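Local coordinates for protein endoglucanase (Thermotoga maritima, PDB 2FVG) that probably acts as a metal-dependent aminopeptidase of the M42 family, using two divalent metal ions per subunit, although it is named an endoglucanase, at residues 67-72 and 76-81; 128-133 and 140-145; 298-303 and 320-325; 264-267 and 272-275; 35-38 and 42-45. All coordinates share one frame; numbering follows the deposited sequence.

How the interactions relate
Interactions 1 and 2 lie in the six-stranded antiparallel sheet and its loops and touch each other: Val78 pairs through its backbone with Ile128, and Val69 with Gly145. Both are partly buried, but the hairpin of interaction 1 is joined by backbone bonds and a ring pair, whereas interaction 2 rests on side chains alone. Interactions 3, 4 and 5 all reach the larger mixed sheet. Interactions 3 and 4 adjoin through Leu325, which packs beside Ala266; the first is buried, the second partly exposed and apolar. Interaction 5 is another hairpin, buried like interaction 3, and differs in its carboxylate-amide clasp near the predicted active site.

Interaction 1 of 5, residues 67-72 and 76-81; sequences FVVSKI and GKVSFL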
# COMPACT_ATOMS: atom_id res chain seq x y z
N PHE A 67 13.06 5.31 6.72
CA PHE A 67 14.48 5.56 6.88
C PHE A 67 15.08 4.39 7.65
O PHE A 67 14.36 3.50 8.11
CB PHE A 67 14.70 6.87 7.66
CG PHE A 67 13.89 8.03 7.15
CD1 PHE A 67 14.34 8.80 6.08
CD2 PHE A 67 12.65 8.33 7.71
CE1 PHE A 67 13.58 9.85 5.58
CE2 PHE A 67 11.88 9.38 7.22
CZ PHE A 67 12.35 10.14 6.15
N VAL A 68 16.40 4.42 7.80
CA VAL A 68 17.10 3.41 8.56
C VAL A 68 18.21 4.13 9.35
O VAL A 68 18.79 5.10 8.87
CB VAL A 68 17.59 2.25 7.64
CG1 VAL A 68 18.66 2.72 6.64
CG2 VAL A 68 18.06 1.06 8.46
N VAL A 69 18.42 3.70 10.59
CA VAL A 69 19.41 4.31 11.46
C VAL A 69 20.78 3.89 10.94
O VAL A 69 21.15 2.71 10.95
CB VAL A 69 19.23 3.91 12.93
CG1 VAL A 69 20.31 4.56 13.77
CG2 VAL A 69 17.84 4.32 13.43
N SER A 70 21.51 4.88 10.46
CA SER A 70 22.83 4.63 9.91
C SER A 70 23.93 4.90 10.94
O SER A 70 25.01 4.33 10.85
CB SER A 70 23.05 5.40 8.60
OG SER A 70 22.87 6.79 8.79
N LYS A 71 23.64 5.75 11.92
CA LYS A 71 24.64 6.07 12.94
C LYS A 71 24.07 6.71 14.20
O LYS A 71 23.13 7.48 14.15
CB LYS A 71 25.72 7.00 12.36
CG LYS A 71 26.80 7.36 13.38
CD LYS A 71 28.02 8.00 12.75
CE LYS A 71 29.06 8.30 13.81
NZ LYS A 71 30.29 8.83 13.17
N ILE A 72 24.68 6.38 15.34
CA ILE A 72 24.30 6.95 16.61
C ILE A 72 25.42 7.90 17.03
O ILE A 72 26.55 7.46 17.26
CB ILE A 72 24.02 5.86 17.67
CG1 ILE A 72 22.87 4.96 17.18
CG2 ILE A 72 23.71 6.51 19.03
CD1 ILE A 72 22.60 3.71 18.02
N GLY A 76 23.82 11.61 21.25
CA GLY A 76 22.54 10.93 21.36
C GLY A 76 21.63 11.09 20.17
O GLY A 76 20.58 10.43 20.09
N LYS A 77 22.00 11.98 19.25
CA LYS A 77 21.21 12.15 18.04
C LYS A 77 21.57 11.02 17.10
O LYS A 77 22.61 10.38 17.29
CB LYS A 77 21.43 13.53 17.42
CG LYS A 77 20.65 14.60 18.16
CD LYS A 77 20.79 15.97 17.54
CE LYS A 77 20.04 17.02 18.36
NZ LYS A 77 20.47 17.06 19.79
N VAL A 78 20.69 10.71 16.15
CA VAL A 78 20.97 9.66 15.18
C VAL A 78 20.92 10.17 13.74
O VAL A 78 20.11 11.04 13.42
CB VAL A 78 20.07 8.37 15.34
CG1 VAL A 78 20.04 7.89 16.80
CG2 VAL A 78 18.69 8.60 14.86
N SER A 79 21.81 9.64 12.91
CA SER A 79 21.85 9.91 11.48
C SER A 79 21.01 8.81 10.83
O SER A 79 20.88 7.71 11.38
CB SER A 79 23.28 9.86 10.94
OG SER A 79 24.12 10.82 11.58
N PHE A 80 20.47 9.10 9.65
CA PHE A 80 19.60 8.15 8.97
C PHE A 80 19.74 8.25 7.45
O PHE A 80 20.23 9.25 6.91
CB PHE A 80 18.16 8.37 9.42
CG PHE A 80 17.62 9.73 9.10
CD1 PHE A 80 17.90 10.83 9.92
CD2 PHE A 80 16.82 9.93 7.97
CE1 PHE A 80 17.40 12.10 9.62
CE2 PHE A 80 16.32 11.19 7.66
CZ PHE A 80 16.61 12.28 8.48
N LEU A 81 19.36 7.18 6.77
CA LEU A 81 19.40 7.15 5.32
C LEU A 81 18.00 6.76 4.88
O LEU A 81 17.36 5.97 5.57
CB LEU A 81 20.42 6.12 4.83
CG LEU A 81 21.89 6.31 5.22
CD1 LEU A 81 22.68 5.04 4.90
CD2 LEU A 81 22.51 7.53 4.56
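Phe67 sets its CG anti to its own carbonyl carbon (chi1 -48°), while Phe80 places its CG between the backbone N and the carbonyl carbon (chi1 61°), and the two rings thereby lie side by side, pointing the same way. The edge of Phe80 is turned to the face of Phe67 in a T-shaped pair, with centroids 4.9 Å apart and planes at 82°; Phe67 CD1 comes within 3.3 Å of Phe80 CD2. Phe150 makes a second edge-to-face pair with Phe67, and Ile128 of the neighbouring strand packs on Phe80.

The two strands form an antiparallel hairpin interrupted by a classic beta bulge, in which Ser70 and Lys71 both face Ser79. Ser79 O accepts from Ser70 N at 3.0 Å and more weakly from Lys71 N at 3.4 Å. Regular pairing holds on both flanks: Val68 and Leu81 exchange two backbone bonds, and Ser79 N gives a 2.8 Å bond to Lys71 O. Ile72 and Val78 lie alongside each other, Ile72 CG1 4.1 Å from Val78 CG1. At the bulge, Ser70 CB rests 3.7 Å from Leu81 CG. Ser79, on the same face as Leu81, bonds through OG to Glu73 in the turn.

Interaction 2 of 5, residues 128-133 and 140-145; sequences IDFGFS and KYVSIG
Phe132 and Tyr141 make the aromatic part of this contact, their rings meeting at a slant with planes 39° apart and centroids separated by 5.3 Å. The contact runs through Phe132 CE1 and CZ: CE1 comes within 3.4 Å of Tyr141 CD1, and CZ lies 3.6 Å from that same carbon. In both residues CG is anti to the carbonyl carbon (chi1 -51° in Phe132, -61° in Tyr141), which sends the two rings toward each other across the gap between the backbones. An alanine in place of Phe132 takes away the ring beside Tyr141, whose own ring would probably be freer to turn.

These residues bracket the short helix 135-139, which connects strand 126-129 at the border of the antiparallel sheet to the loop leading into strand 147-150. Leu101 touches both rings from the sheet.

A looser apolar contact pairs ring and methyl, Phe130 CE2 4.4 Å from Val142 CG2. Ile128 CG2 sits over one face of the Phe130 ring, near its rim, and Val78 packs against both Phe130 and Val142.

Between the two segments the contact is apolar; within 128-133, Gly131 N donates to Asp129 OD1 at 3.1 Å, from well above the carboxylate plane, closing an Asx turn.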
# COMPACT_ATOMS: atom_id res chain seq x y z
N ILE A 128 17.93 12.84 13.87
CA ILE A 128 16.67 12.61 14.56
C ILE A 128 17.00 12.82 16.01
O ILE A 128 18.03 12.36 16.49
CB ILE A 128 16.08 11.19 14.41
CG1 ILE A 128 16.02 10.79 12.94
CG2 ILE A 128 14.68 11.11 15.09
CD1 ILE A 128 15.68 9.32 12.72
N ASP A 129 16.13 13.55 16.70
CA ASP A 129 16.29 13.78 18.10
C ASP A 129 15.16 13.03 18.78
O ASP A 129 13.99 13.26 18.49
CB ASP A 129 16.20 15.28 18.39
CG ASP A 129 16.49 15.63 19.85
OD1 ASP A 129 17.12 14.80 20.56
OD2 ASP A 129 16.09 16.74 20.29
N PHE A 130 15.53 12.09 19.65
CA PHE A 130 14.60 11.32 20.44
C PHE A 130 14.66 11.81 21.88
O PHE A 130 13.87 11.39 22.72
CB PHE A 130 14.95 9.83 20.42
CG PHE A 130 14.80 9.18 19.08
CD1 PHE A 130 13.55 8.83 18.60
CD2 PHE A 130 15.92 8.88 18.32
CE1 PHE A 130 13.41 8.21 17.37
CE2 PHE A 130 15.79 8.27 17.10
CZ PHE A 130 14.53 7.93 16.62
N GLY A 131 15.63 12.68 22.17
CA GLY A 131 15.80 13.22 23.51
C GLY A 131 17.03 12.76 24.30
O GLY A 131 17.17 13.12 25.48
N PHE A 132 17.92 12.00 23.68
CA PHE A 132 19.11 11.51 24.41
C PHE A 132 20.24 12.54 24.53
O PHE A 132 20.27 13.54 23.81
CB PHE A 132 19.63 10.21 23.79
CG PHE A 132 18.57 9.16 23.62
CD1 PHE A 132 18.05 8.50 24.73
CD2 PHE A 132 18.08 8.86 22.37
CE1 PHE A 132 17.05 7.54 24.59
CE2 PHE A 132 17.08 7.89 22.20
CZ PHE A 132 16.57 7.23 23.33
N SER A 133 21.18 12.29 25.44
CA SER A 133 22.30 13.18 25.66
C SER A 133 23.63 12.48 25.32
O SER A 133 24.64 13.14 25.10
CB SER A 133 22.31 13.69 27.11
N LYS A 140 20.36 2.01 24.54
CA LYS A 140 19.40 1.22 25.32
C LYS A 140 18.05 1.10 24.59
O LYS A 140 17.28 0.17 24.84
CB LYS A 140 19.20 1.84 26.71
N TYR A 141 17.77 2.02 23.66
CA TYR A 141 16.50 2.01 22.93
C TYR A 141 16.65 1.79 21.43
O TYR A 141 15.75 1.25 20.77
CB TYR A 141 15.76 3.35 23.10
CG TYR A 141 15.38 3.73 24.51
CD1 TYR A 141 16.32 4.28 25.39
CD2 TYR A 141 14.08 3.58 24.97
CE1 TYR A 141 15.96 4.65 26.68
CE2 TYR A 141 13.71 3.95 26.26
CZ TYR A 141 14.66 4.48 27.10
OH TYR A 141 14.29 4.84 28.39
N VAL A 142 17.78 2.24 20.90
CA VAL A 142 18.02 2.31 19.47
C VAL A 142 19.29 1.65 18.99
O VAL A 142 20.25 1.53 19.74
CB VAL A 142 17.93 3.82 19.05
CG1 VAL A 142 18.99 4.23 18.04
CG2 VAL A 142 16.51 4.15 18.57
N SER A 143 19.29 1.18 17.73
CA SER A 143 20.49 0.56 17.15
C SER A 143 20.62 0.79 15.64
O SER A 143 19.59 0.91 14.93
CB SER A 143 20.53 -0.96 17.41
OG SER A 143 20.42 -1.25 18.79
N ILE A 144 21.88 0.84 15.17
CA ILE A 144 22.19 0.97 13.74
C ILE A 144 21.42 -0.13 13.03
O ILE A 144 21.44 -1.28 13.46
CB ILE A 144 23.71 0.80 13.41
CG1 ILE A 144 24.55 1.98 13.91
CG2 ILE A 144 23.95 0.64 11.89
CD1 ILE A 144 24.83 1.98 15.40
N GLY A 145 20.69 0.24 11.99
CA GLY A 145 19.92 -0.74 11.24
C GLY A 145 18.45 -0.77 11.53
O GLY A 145 17.69 -1.42 10.79

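Interaction 3 of 5, residues 298-303 and 320-325; sequences GVISTP and ENTKKL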
# COMPACT_ATOMS: atom_id res chain seq x y z
N GLY A 298 -4.48 -6.43 -14.62
CA GLY A 298 -5.23 -5.20 -14.59
C GLY A 298 -4.74 -4.44 -13.36
O GLY A 298 -4.18 -5.05 -12.42
N VAL A 299 -4.87 -3.12 -13.38
CA VAL A 299 -4.51 -2.30 -12.22
C VAL A 299 -5.70 -1.41 -11.90
O VAL A 299 -6.28 -0.77 -12.79
CB VAL A 299 -3.26 -1.42 -12.47
CG1 VAL A 299 -2.89 -0.64 -11.22
CG2 VAL A 299 -2.08 -2.26 -12.92
N ILE A 300 -6.09 -1.42 -10.63
CA ILE A 300 -7.17 -0.60 -10.11
C ILE A 300 -6.63 0.23 -8.94
O ILE A 300 -5.98 -0.30 -8.03
CB ILE A 300 -8.34 -1.49 -9.68
CG1 ILE A 300 -8.89 -2.21 -10.91
CG2 ILE A 300 -9.46 -0.66 -9.08
CD1 ILE A 300 -9.84 -3.33 -10.59
N SER A 301 -6.88 1.53 -8.97
CA SER A 301 -6.36 2.39 -7.92
C SER A 301 -7.40 3.26 -7.23
O SER A 301 -8.31 3.80 -7.87
CB SER A 301 -5.30 3.33 -8.52
OG SER A 301 -4.28 2.62 -9.17
N THR A 302 -7.25 3.37 -5.92
CA THR A 302 -8.03 4.30 -5.14
C THR A 302 -7.29 5.65 -5.27
O THR A 302 -6.08 5.73 -5.05
CB THR A 302 -8.10 3.87 -3.65
OG1 THR A 302 -8.72 2.58 -3.59
CG2 THR A 302 -8.96 4.85 -2.81
N PRO A 303 -8.00 6.72 -5.66
CA PRO A 303 -7.35 8.04 -5.74
C PRO A 303 -6.97 8.56 -4.34
O PRO A 303 -7.66 8.26 -3.37
CB PRO A 303 -8.46 8.96 -6.31
CG PRO A 303 -9.47 8.04 -6.91
CD PRO A 303 -9.41 6.78 -6.07
N GLU A 320 -14.93 2.51 -1.13
CA GLU A 320 -16.02 1.55 -1.15
C GLU A 320 -16.29 1.00 -2.53
O GLU A 320 -16.64 -0.17 -2.69
CB GLU A 320 -17.32 2.16 -0.61
CG GLU A 320 -17.36 2.26 0.90
CD GLU A 320 -17.28 0.89 1.56
OE1 GLU A 320 -18.08 -0.00 1.17
OE2 GLU A 320 -16.42 0.70 2.46
N ASN A 321 -16.15 1.86 -3.53
CA ASN A 321 -16.36 1.45 -4.91
C ASN A 321 -15.25 0.57 -5.44
O ASN A 321 -15.48 -0.30 -6.29
CB ASN A 321 -16.58 2.67 -5.78
CG ASN A 321 -17.94 3.23 -5.60
OD1 ASN A 321 -18.93 2.49 -5.70
ND2 ASN A 321 -18.03 4.52 -5.35
N THR A 322 -14.03 0.82 -4.95
CA THR A 322 -12.88 -0.01 -5.28
C THR A 322 -13.13 -1.42 -4.72
O THR A 322 -12.98 -2.42 -5.43
CB THR A 322 -11.61 0.53 -4.66
OG1 THR A 322 -11.44 1.89 -5.06
CG2 THR A 322 -10.38 -0.28 -5.14
N LYS A 323 -13.53 -1.49 -3.44
CA LYS A 323 -13.86 -2.75 -2.80
C LYS A 323 -15.00 -3.45 -3.55
O LYS A 323 -14.95 -4.66 -3.76
CB LYS A 323 -14.25 -2.50 -1.34
CG LYS A 323 -14.73 -3.74 -0.60
CD LYS A 323 -15.54 -3.41 0.65
CE LYS A 323 -17.01 -3.09 0.33
NZ LYS A 323 -17.83 -2.84 1.56
N LYS A 324 -16.04 -2.71 -3.93
CA LYS A 324 -17.16 -3.31 -4.68
C LYS A 324 -16.67 -3.91 -5.99
O LYS A 324 -16.99 -5.04 -6.31
CB LYS A 324 -18.25 -2.29 -5.01
CG LYS A 324 -19.25 -1.96 -3.91
CD LYS A 324 -20.33 -1.04 -4.49
CE LYS A 324 -21.38 -0.60 -3.47
NZ LYS A 324 -20.82 0.31 -2.44
N LEU A 325 -15.88 -3.15 -6.74
CA LEU A 325 -15.34 -3.60 -8.03
C LEU A 325 -14.46 -4.85 -7.92
O LEU A 325 -14.60 -5.76 -8.73
CB LEU A 325 -14.56 -2.46 -8.70
CG LEU A 325 -14.05 -2.66 -10.13
CD1 LEU A 325 -15.18 -3.10 -11.08
CD2 LEU A 325 -13.37 -1.40 -10.63
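Thr302 and Thr322 meet through their hydroxyls, with OG1 of Thr302 3.2 Å from OG1 of Thr322 where the two side chains cross between strand and helix. Thr322 also turns a methyl inward: its CG2 lies 3.7 Å from Thr302 OG1 and 4.1 Å from CG2 of Ile300, the side chains of Thr322 and Ile300 passing antiparallel to each other. One helical turn on, Leu325 reaches across so that its CD2 stands 4.0 Å from Ile300 CD1.

Torsions sort the two branches of Thr322. OG1 is anti to the carbonyl carbon (chi1 -54°), beside the backbone N, where it meets Thr302 and also bonds to the carbonyl O of Asp318 one turn back in the helix; CG2, anti to the backbone N, is directed to Ile300. Ile300 is enclosed further by Ile217 of the neighbouring strand, by Ile262 of helix 256-268 and by Ile326 and Leu329 of helix 316-332. On another side of the helix, Lys323 NZ bridges to the syn lone pair of Glu320 OE1 at 2.9 Å.

Residues 320-325 of helix 316-332 run at 161° to residues 298-303 of strand 297-306, in the mixed sheet. Ile300 lies about 7 Å, side chain to side chain, from Glu220, a predicted metal ligand. All four touching residues are buried, so the hydroxyl pair brings polarity into a largely apolar interface, and the Asp318 carbonyl gives Thr322 OG1 a partner within its own helix.

Interaction 4 of 5, residues 264-267 and 272-275; sequences DTAK and PFQM
Phe273 carries the contact with Ala266 and Lys267, and the second segment leads into it through Pro272, which turns away from the helix and packs instead on Asn321 of helix 316-332. At Phe273 the side chain swings over to the helix. Its CG stands between the backbone N and the carbonyl carbon (chi1 64°), and one long side of the ring, CD1 and CE1, is brought up to the helix surface. Ala266 CB approaches Phe273 CD1 obliquely at 3.6 Å. At the neighbouring ring atom, Lys267 CG lies near the ring plane, 3.5 Å from Phe273 CE1, and Lys267 CD is 4.0 Å from Phe273 CZ. It is therefore the aliphatic stem of the lysine that borders the phenyl edge, and the chain bends at chi3 (59°) beyond it. Val263, one turn earlier in the helix, and Ile245 of the adjacent strand also pack on Phe273.

At Gln274 the chain enters strand 274-275, bonding through its backbone to Pro243 and Ile245, and selenomethionine Met275 then packs on Phe259, earlier in helix 256-268.

All the direct contacts between the two segments are apolar, and they tie the last turns of the helix to the residue just ahead of strand 274-275. Strand 244-245, helix 256-268 and strand 274-275 form a beta-alpha-beta unit, its two strands running parallel at the mixed sheet.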
# COMPACT_ATOMS: atom_id res chain seq x y z
N ASP A 264 -16.37 -2.70 -18.16
CA ASP A 264 -17.74 -3.19 -18.34
C ASP A 264 -18.35 -3.66 -17.02
O ASP A 264 -19.50 -3.37 -16.72
CB ASP A 264 -17.77 -4.26 -19.42
CG ASP A 264 -17.48 -3.70 -20.81
OD1 ASP A 264 -17.21 -2.48 -20.91
OD2 ASP A 264 -17.52 -4.46 -21.80
N THR A 265 -17.54 -4.33 -16.19
CA THR A 265 -17.96 -4.80 -14.86
C THR A 265 -18.42 -3.62 -14.02
O THR A 265 -19.43 -3.69 -13.32
CB THR A 265 -16.81 -5.53 -14.14
OG1 THR A 265 -16.43 -6.68 -14.90
CG2 THR A 265 -17.21 -5.96 -12.74
N ALA A 266 -17.65 -2.54 -14.07
CA ALA A 266 -17.98 -1.31 -13.37
C ALA A 266 -19.31 -0.74 -13.86
O ALA A 266 -20.22 -0.49 -13.06
CB ALA A 266 -16.88 -0.31 -13.55
N LYS A 267 -19.42 -0.54 -15.19
CA LYS A 267 -20.61 0.03 -15.80
C LYS A 267 -21.86 -0.79 -15.55
O LYS A 267 -22.92 -0.23 -15.30
CB LYS A 267 -20.42 0.24 -17.31
CG LYS A 267 -19.45 1.37 -17.66
CD LYS A 267 -18.89 1.32 -19.09
CE LYS A 267 -19.94 1.38 -20.18
NZ LYS A 267 -19.30 1.36 -21.53
N PRO A 272 -19.03 3.80 -9.97
CA PRO A 272 -18.33 4.92 -10.59
C PRO A 272 -16.87 4.58 -10.74
O PRO A 272 -16.27 3.93 -9.87
CB PRO A 272 -18.48 6.05 -9.56
CG PRO A 272 -19.57 5.62 -8.64
CD PRO A 272 -19.57 4.14 -8.64
N PHE A 273 -16.28 5.02 -11.85
CA PHE A 273 -14.86 4.76 -12.07
C PHE A 273 -14.34 5.91 -12.89
O PHE A 273 -15.14 6.67 -13.43
CB PHE A 273 -14.62 3.45 -12.81
CG PHE A 273 -15.19 3.42 -14.24
CD1 PHE A 273 -16.53 3.16 -14.46
CD2 PHE A 273 -14.37 3.64 -15.35
CE1 PHE A 273 -17.07 3.14 -15.77
CE2 PHE A 273 -14.88 3.62 -16.65
CZ PHE A 273 -16.23 3.37 -16.86
N GLN A 274 -13.02 6.03 -12.98
CA GLN A 274 -12.42 7.06 -13.82
C GLN A 274 -11.22 6.44 -14.49
O GLN A 274 -10.80 5.36 -14.11
CB GLN A 274 -12.00 8.30 -13.01
CG GLN A 274 -10.99 8.05 -11.87
CD GLN A 274 -10.78 9.28 -11.00
OE1 GLN A 274 -10.59 10.37 -11.52
NE2 GLN A 274 -10.83 9.10 -9.68
N MSE A 275 -10.70 7.11 -15.52
CA MSE A 275 -9.47 6.71 -16.16
C MSE A 275 -8.35 7.18 -15.27
O MSE A 275 -8.47 8.18 -14.59
CB MSE A 275 -9.29 7.36 -17.53
CG MSE A 275 -10.40 7.05 -18.52
SE MSE A 275 -10.52 5.10 -18.87
CE MSE A 275 -12.17 5.05 -20.02

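Interaction 5 of 5, residues 35-38 and 42-45; sequences LYTD and NLIA. With EDO (1,2-ethanediol), chain B; EDO (1,2-ethanediol), chain D.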
# COMPACT_ATOMS: atom_id res chain seq x y z
N LEU A 35 -3.36 -19.91 4.33
CA LEU A 35 -2.62 -18.68 4.56
C LEU A 35 -1.19 -18.99 4.97
O LEU A 35 -0.98 -19.70 5.95
CB LEU A 35 -3.28 -17.88 5.68
CG LEU A 35 -2.65 -16.54 6.03
CD1 LEU A 35 -2.87 -15.54 4.92
CD2 LEU A 35 -3.27 -16.02 7.30
N TYR A 36 -0.22 -18.47 4.23
CA TYR A 36 1.17 -18.67 4.61
C TYR A 36 2.05 -17.51 4.20
O TYR A 36 1.66 -16.71 3.36
CB TYR A 36 1.71 -19.98 4.03
CG TYR A 36 1.85 -19.97 2.52
CD1 TYR A 36 0.77 -20.31 1.70
CD2 TYR A 36 3.06 -19.63 1.91
CE1 TYR A 36 0.89 -20.29 0.32
CE2 TYR A 36 3.19 -19.61 0.54
CZ TYR A 36 2.10 -19.94 -0.26
OH TYR A 36 2.23 -19.93 -1.63
N THR A 37 3.23 -17.43 4.81
CA THR A 37 4.22 -16.43 4.46
C THR A 37 5.26 -17.14 3.58
O THR A 37 5.88 -18.11 4.02
CB THR A 37 4.89 -15.85 5.72
OG1 THR A 37 3.91 -15.16 6.50
CG2 THR A 37 5.99 -14.89 5.35
N ASP A 38 5.46 -16.67 2.35
CA ASP A 38 6.46 -17.29 1.48
C ASP A 38 7.85 -16.94 1.99
O ASP A 38 7.96 -16.25 3.00
CB ASP A 38 6.27 -16.91 -0.00
CG ASP A 38 6.64 -15.47 -0.31
OD1 ASP A 38 7.14 -14.74 0.58
OD2 ASP A 38 6.44 -15.07 -1.48
N ASN A 42 6.18 -12.36 1.75
CA ASN A 42 4.87 -12.06 1.20
C ASN A 42 3.85 -12.89 1.93
O ASN A 42 4.10 -14.06 2.21
CB ASN A 42 4.77 -12.44 -0.28
CG ASN A 42 5.71 -11.67 -1.16
OD1 ASN A 42 5.78 -10.44 -1.10
ND2 ASN A 42 6.44 -12.38 -2.00
N LEU A 43 2.70 -12.29 2.21
CA LEU A 43 1.62 -13.02 2.87
C LEU A 43 0.70 -13.47 1.77
O LEU A 43 0.20 -12.64 1.02
CB LEU A 43 0.89 -12.11 3.86
CG LEU A 43 -0.26 -12.74 4.66
CD1 LEU A 43 0.24 -13.90 5.51
CD2 LEU A 43 -0.87 -11.67 5.52
N ILE A 44 0.47 -14.78 1.69
CA ILE A 44 -0.34 -15.35 0.62
C ILE A 44 -1.56 -16.02 1.22
O ILE A 44 -1.45 -16.97 1.99
CB ILE A 44 0.49 -16.37 -0.19
CG1 ILE A 44 1.79 -15.71 -0.68
CG2 ILE A 44 -0.33 -16.99 -1.34
CD1 ILE A 44 2.59 -16.55 -1.62
N ALA A 45 -2.72 -15.50 0.85
CA ALA A 45 -3.98 -16.02 1.36
C ALA A 45 -4.71 -16.61 0.20
O ALA A 45 -4.72 -16.01 -0.87
CB ALA A 45 -4.79 -14.89 1.97
C1 EDO B . 9.06 -20.56 3.83
O1 EDO B . 8.97 -19.50 4.78
C2 EDO B . 7.66 -21.13 3.57
O2 EDO B . 7.56 -21.54 2.20
C1 EDO D . 6.70 -9.96 -4.79
O1 EDO D . 7.58 -9.34 -3.84
C2 EDO D . 5.83 -8.92 -5.48
O2 EDO D . 4.82 -9.56 -6.27
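Asp38 and Asn42 turn their flat ends across each other, carboxylate and amide planes 60° apart, and two bonds from Asn42 clasp the carboxylate. Asp38 CG stands between its backbone N and carbonyl carbon (chi1 72°), which turns the carboxylate toward Asn42. Asn42 ND2 meets the syn lone pair of Asp38 OD2 at 2.7 Å; Asp38 OD1 takes the backbone N of Asn42 at 2.8 Å, from above the carboxylate plane. Asp38 N in turn donates to Asn42 O at 2.9 Å.

Tyr36 and Ile44 lie alongside each other, Ile44 CB over the tyrosine ring in a CH-pi contact, 4.1 Å from the Tyr36 centroid, and their backbones exchange bonds. On the opposite face, Leu35 CD1 touches both Leu43 CD1 and Ala45 CB, each at 3.6 Å. Strands 34-37 and 43-47 form a hairpin of the mixed sheet, 43-47 pairing on to strand 187-194.

An alanine at Asp38 takes the acceptors from Asn42 ND2 and N, and would probably leave the turn less firmly closed. Asn42 OD1 accepts from Val195 N, and its side chain lies about 6 Å from that of Glu197, the predicted proton acceptor. Carboxylate and amide thus form one buried network beside the probable active site.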